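Local coordinates for regulatory protein RecX (Lactobacillus reuteri, PDB 3D5L) that probably modulates the activity of the recombinase RecA, as a regulatory protein of the RecX family, at residues I9-Y18 and F28-I36. Residues are numbered along the deposited sequence; the frame is centred on the assembly and turned at random.
Sequences IEAQKRKGRY and FPVAESVLI. With SO4 (sulfate ion), chain C.
Tyr-18 and Val-30 form an antiparallel, hydrogen-bonded pair. Tyr-18 N lies 3.1 Å from Val-30 O, and the return bond, Val-30 N to Tyr-18 O, is as long. Arg-17 and Ala-31 are the next, non-hydrogen-bonded pair. Beyond this pair one more backbone bond joins the two segments: Glu-32 N, at the start of helix 32-37, donates to Gly-16 O at 2.8 Å. Gly-16 lies in the type II turn from Arg-14 to Arg-17, with backbone angles that call for glycine.

Arg-17 and Ala-31 share one face of the sheet. The arginine chain bends at chi2 (-94°) and again at chi3, which folds the guanidinium back over the backbone of Val-30 and Ala-31. Its NE and NH2 both bond O1 of a sulfate ion, probably from the crystallisation liquor, and this oxygen lies in plane at the guanidinium edge. A weak bond joins NH2 to O4. Gln-12 NE2 bonds the same O1 at 2.9 Å, with a fairly straight N-H...O angle of 162°. NH1 turns to Asp-58 of helix 48-71 in a salt bridge, and Asp-58 OD1 also accepts from Ala-31 N. A leucine in place of Arg-17 would probably leave Asp-58 without its charged mate and the sulfate held mainly by Gln-12.

On the other face, Tyr-18 meets the helix. Glu-32 CG touches the ring edge at CE2, 3.9 Å away. Leu-35 CD1 lies 4.1 Å from Tyr-18 CD2 and also reaches Ile-9 CG2 of the neighbouring strand. This is a β-hairpin, strands 17-22 and 25-31, running straight into a short helix at one edge of the N-terminal antiparallel sheet.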
loop_
_atom_site.group_PDB
_atom_site.type_symbol
_atom_site.label_atom_id
_atom_site.label_comp_id
_atom_site.label_asym_id
_atom_site.label_seq_id
_atom_site.Cartn_x
_atom_site.Cartn_y
_atom_site.Cartn_z
ATOM N N ILE A 9 -37.204 -6.687 -2.717
ATOM C CA ILE A 9 -35.758 -6.553 -2.748
ATOM C C ILE A 9 -35.314 -7.470 -3.869
ATOM O O ILE A 9 -35.509 -8.678 -3.804
ATOM C CB ILE A 9 -35.128 -7.007 -1.428
ATOM C CG1 ILE A 9 -35.630 -6.115 -0.287
ATOM C CG2 ILE A 9 -33.615 -6.954 -1.531
ATOM C CD1 ILE A 9 -35.123 -6.520 1.087
ATOM N N GLU A 10 -34.747 -6.901 -4.919
ATOM C CA GLU A 10 -34.321 -7.734 -6.025
ATOM C C GLU A 10 -32.833 -7.589 -6.281
ATOM O O GLU A 10 -32.285 -6.485 -6.251
ATOM C CB GLU A 10 -35.107 -7.383 -7.289
ATOM C CG GLU A 10 -34.721 -6.062 -7.923
ATOM C CD GLU A 10 -35.198 -5.959 -9.358
ATOM O OE1 GLU A 10 -34.699 -5.076 -10.098
ATOM O OE2 GLU A 10 -36.075 -6.766 -9.739
ATOM N N ALA A 11 -32.179 -8.711 -6.523
ATOM C CA ALA A 11 -30.756 -8.703 -6.779
ATOM C C ALA A 11 -30.538 -8.081 -8.143
ATOM O O ALA A 11 -31.307 -8.326 -9.068
ATOM C CB ALA A 11 -30.207 -10.129 -6.757
ATOM N N GLN A 12 -29.507 -7.257 -8.267
ATOM C CA GLN A 12 -29.218 -6.648 -9.549
ATOM C C GLN A 12 -28.638 -7.775 -10.398
ATOM O O GLN A 12 -28.468 -8.893 -9.913
ATOM C CB GLN A 12 -28.201 -5.516 -9.379
ATOM C CG GLN A 12 -28.605 -4.487 -8.338
ATOM C CD GLN A 12 -27.723 -3.249 -8.364
ATOM O OE1 GLN A 12 -26.563 -3.308 -8.777
ATOM N NE2 GLN A 12 -28.262 -2.127 -7.897
ATOM N N LYS A 13 -28.328 -7.487 -11.657
ATOM C CA LYS A 13 -27.765 -8.505 -12.539
ATOM C C LYS A 13 -26.429 -9.023 -11.992
ATOM O O LYS A 13 -26.183 -10.230 -11.976
ATOM C CB LYS A 13 -27.586 -7.933 -13.949
ATOM C CG LYS A 13 -27.084 -8.941 -14.970
ATOM C CD LYS A 13 -26.996 -8.326 -16.363
ATOM C CE LYS A 13 -26.601 -9.363 -17.405
ATOM N NZ LYS A 13 -27.582 -10.510 -17.496
ATOM N N ARG A 14 -25.569 -8.116 -11.540
ATOM C CA ARG A 14 -24.276 -8.508 -10.989
ATOM C C ARG A 14 -24.407 -8.642 -9.470
ATOM O O ARG A 14 -25.045 -7.818 -8.825
ATOM C CB ARG A 14 -23.225 -7.457 -11.336
ATOM C CG ARG A 14 -23.312 -6.967 -12.775
ATOM C CD ARG A 14 -22.326 -7.676 -13.683
ATOM N NE ARG A 14 -20.947 -7.406 -13.279
ATOM C CZ ARG A 14 -19.955 -7.126 -14.122
ATOM N NH1 ARG A 14 -20.179 -7.073 -15.431
ATOM N NH2 ARG A 14 -18.732 -6.906 -13.652
ATOM N N LYS A 15 -23.802 -9.683 -8.906
ATOM C CA LYS A 15 -23.877 -9.935 -7.470
ATOM C C LYS A 15 -23.262 -8.858 -6.568
ATOM O O LYS A 15 -22.320 -8.153 -6.954
ATOM C CB LYS A 15 -23.211 -11.276 -7.142
ATOM C CG LYS A 15 -21.718 -11.330 -7.452
ATOM C CD LYS A 15 -21.203 -12.766 -7.461
ATOM C CE LYS A 15 -19.692 -12.830 -7.676
ATOM N NZ LYS A 15 -18.980 -12.154 -6.556
ATOM N N GLY A 16 -23.813 -8.746 -5.360
ATOM C CA GLY A 16 -23.296 -7.802 -4.390
ATOM C C GLY A 16 -24.143 -6.584 -4.101
ATOM O O GLY A 16 -23.973 -5.943 -3.057
ATOM N N ARG A 17 -25.048 -6.257 -5.019
ATOM C CA ARG A 17 -25.902 -5.085 -4.864
ATOM C C ARG A 17 -27.361 -5.480 -5.022
ATOM O O ARG A 17 -27.671 -6.452 -5.718
ATOM C CB ARG A 17 -25.561 -4.049 -5.930
ATOM C CG ARG A 17 -24.080 -3.830 -6.179
ATOM C CD ARG A 17 -23.562 -2.692 -5.373
ATOM N NE ARG A 17 -24.366 -1.486 -5.550
ATOM C CZ ARG A 17 -24.354 -0.476 -4.691
ATOM N NH1 ARG A 17 -23.573 -0.546 -3.617
ATOM N NH2 ARG A 17 -25.132 0.581 -4.881
ATOM N N TYR A 18 -28.255 -4.705 -4.398
ATOM C CA TYR A 18 -29.691 -4.974 -4.454
ATOM C C TYR A 18 -30.523 -3.738 -4.737
ATOM O O TYR A 18 -30.136 -2.622 -4.391
ATOM C CB TYR A 18 -30.162 -5.572 -3.133
ATOM C CG TYR A 18 -29.474 -6.866 -2.781
ATOM C CD1 TYR A 18 -30.020 -8.099 -3.162
ATOM C CD2 TYR A 18 -28.251 -6.862 -2.102
ATOM C CE1 TYR A 18 -29.366 -9.293 -2.871
ATOM C CE2 TYR A 18 -27.589 -8.046 -1.810
ATOM C CZ TYR A 18 -28.148 -9.261 -2.194
ATOM O OH TYR A 18 -27.499 -10.440 -1.873
ATOM N N PHE A 28 -34.074 2.745 -3.962
ATOM C CA PHE A 28 -32.622 2.924 -3.983
ATOM C C PHE A 28 -31.853 1.614 -3.926
ATOM O O PHE A 28 -32.412 0.563 -3.600
ATOM C CB PHE A 28 -32.191 3.842 -2.826
ATOM C CG PHE A 28 -32.594 3.342 -1.477
ATOM C CD1 PHE A 28 -31.821 2.399 -0.809
ATOM C CD2 PHE A 28 -33.756 3.804 -0.872
ATOM C CE1 PHE A 28 -32.200 1.926 0.442
ATOM C CE2 PHE A 28 -34.145 3.338 0.375
ATOM C CZ PHE A 28 -33.366 2.395 1.037
ATOM N N PRO A 29 -30.549 1.659 -4.247
ATOM C CA PRO A 29 -29.750 0.440 -4.217
ATOM C C PRO A 29 -28.862 0.435 -2.979
ATOM O O PRO A 29 -28.532 1.490 -2.430
ATOM C CB PRO A 29 -28.936 0.574 -5.476
ATOM C CG PRO A 29 -28.509 2.019 -5.362
ATOM C CD PRO A 29 -29.777 2.745 -4.875
ATOM N N VAL A 30 -28.480 -0.753 -2.537
ATOM C CA VAL A 30 -27.624 -0.862 -1.376
ATOM C C VAL A 30 -26.655 -2.003 -1.583
ATOM O O VAL A 30 -27.024 -3.037 -2.127
ATOM C CB VAL A 30 -28.442 -1.123 -0.086
ATOM C CG1 VAL A 30 -29.152 0.148 0.345
ATOM C CG2 VAL A 30 -29.467 -2.222 -0.330
ATOM N N ALA A 31 -25.406 -1.796 -1.181
ATOM C CA ALA A 31 -24.400 -2.835 -1.275
ATOM C C ALA A 31 -24.890 -3.881 -0.278
ATOM O O ALA A 31 -25.714 -3.577 0.590
ATOM C CB ALA A 31 -23.014 -2.292 -0.845
ATOM N N GLU A 32 -24.394 -5.103 -0.389
ATOM C CA GLU A 32 -24.812 -6.141 0.533
ATOM C C GLU A 32 -24.521 -5.755 1.989
ATOM O O GLU A 32 -25.394 -5.881 2.841
ATOM C CB GLU A 32 -24.112 -7.457 0.196
ATOM C CG GLU A 32 -24.769 -8.664 0.826
ATOM C CD GLU A 32 -24.029 -9.949 0.519
ATOM O OE1 GLU A 32 -23.682 -10.164 -0.665
ATOM O OE2 GLU A 32 -23.805 -10.745 1.457
ATOM N N SER A 33 -23.303 -5.280 2.271
ATOM C CA SER A 33 -22.910 -4.899 3.635
ATOM C C SER A 33 -23.813 -3.840 4.262
ATOM O O SER A 33 -23.965 -3.793 5.484
ATOM C CB SER A 33 -21.451 -4.398 3.670
ATOM O OG SER A 33 -21.332 -3.036 3.265
ATOM N N VAL A 34 -24.395 -2.981 3.432
ATOM C CA VAL A 34 -25.291 -1.938 3.930
ATOM C C VAL A 34 -26.661 -2.547 4.205
ATOM O O VAL A 34 -27.359 -2.162 5.148
ATOM C CB VAL A 34 -25.453 -0.806 2.906
ATOM C CG1 VAL A 34 -26.486 0.196 3.394
ATOM C CG2 VAL A 34 -24.111 -0.131 2.679
ATOM N N LEU A 35 -27.041 -3.500 3.364
ATOM C CA LEU A 35 -28.316 -4.180 3.517
ATOM C C LEU A 35 -28.294 -4.918 4.850
ATOM O O LEU A 35 -29.298 -4.961 5.562
ATOM C CB LEU A 35 -28.517 -5.165 2.372
ATOM C CG LEU A 35 -29.782 -6.011 2.448
ATOM C CD1 LEU A 35 -30.531 -5.908 1.130
ATOM C CD2 LEU A 35 -29.413 -7.460 2.768
ATOM N N ILE A 36 -27.135 -5.481 5.183
ATOM C CA ILE A 36 -26.962 -6.213 6.434
ATOM C C ILE A 36 -26.830 -5.241 7.603
ATOM O O ILE A 36 -27.445 -5.429 8.651
ATOM C CB ILE A 36 -25.695 -7.085 6.401
ATOM C CG1 ILE A 36 -25.806 -8.127 5.285
ATOM C CG2 ILE A 36 -25.495 -7.756 7.753
ATOM C CD1 ILE A 36 -24.514 -8.872 5.017
HETATM S S SO4 C . -25.965 1.252 -8.302
HETATM O O1 SO4 C . -26.247 -0.009 -7.592
HETATM O O2 SO4 C . -27.222 1.725 -8.912
HETATM O O3 SO4 C . -24.954 1.038 -9.348
HETATM O O4 SO4 C . -25.436 2.246 -7.344
#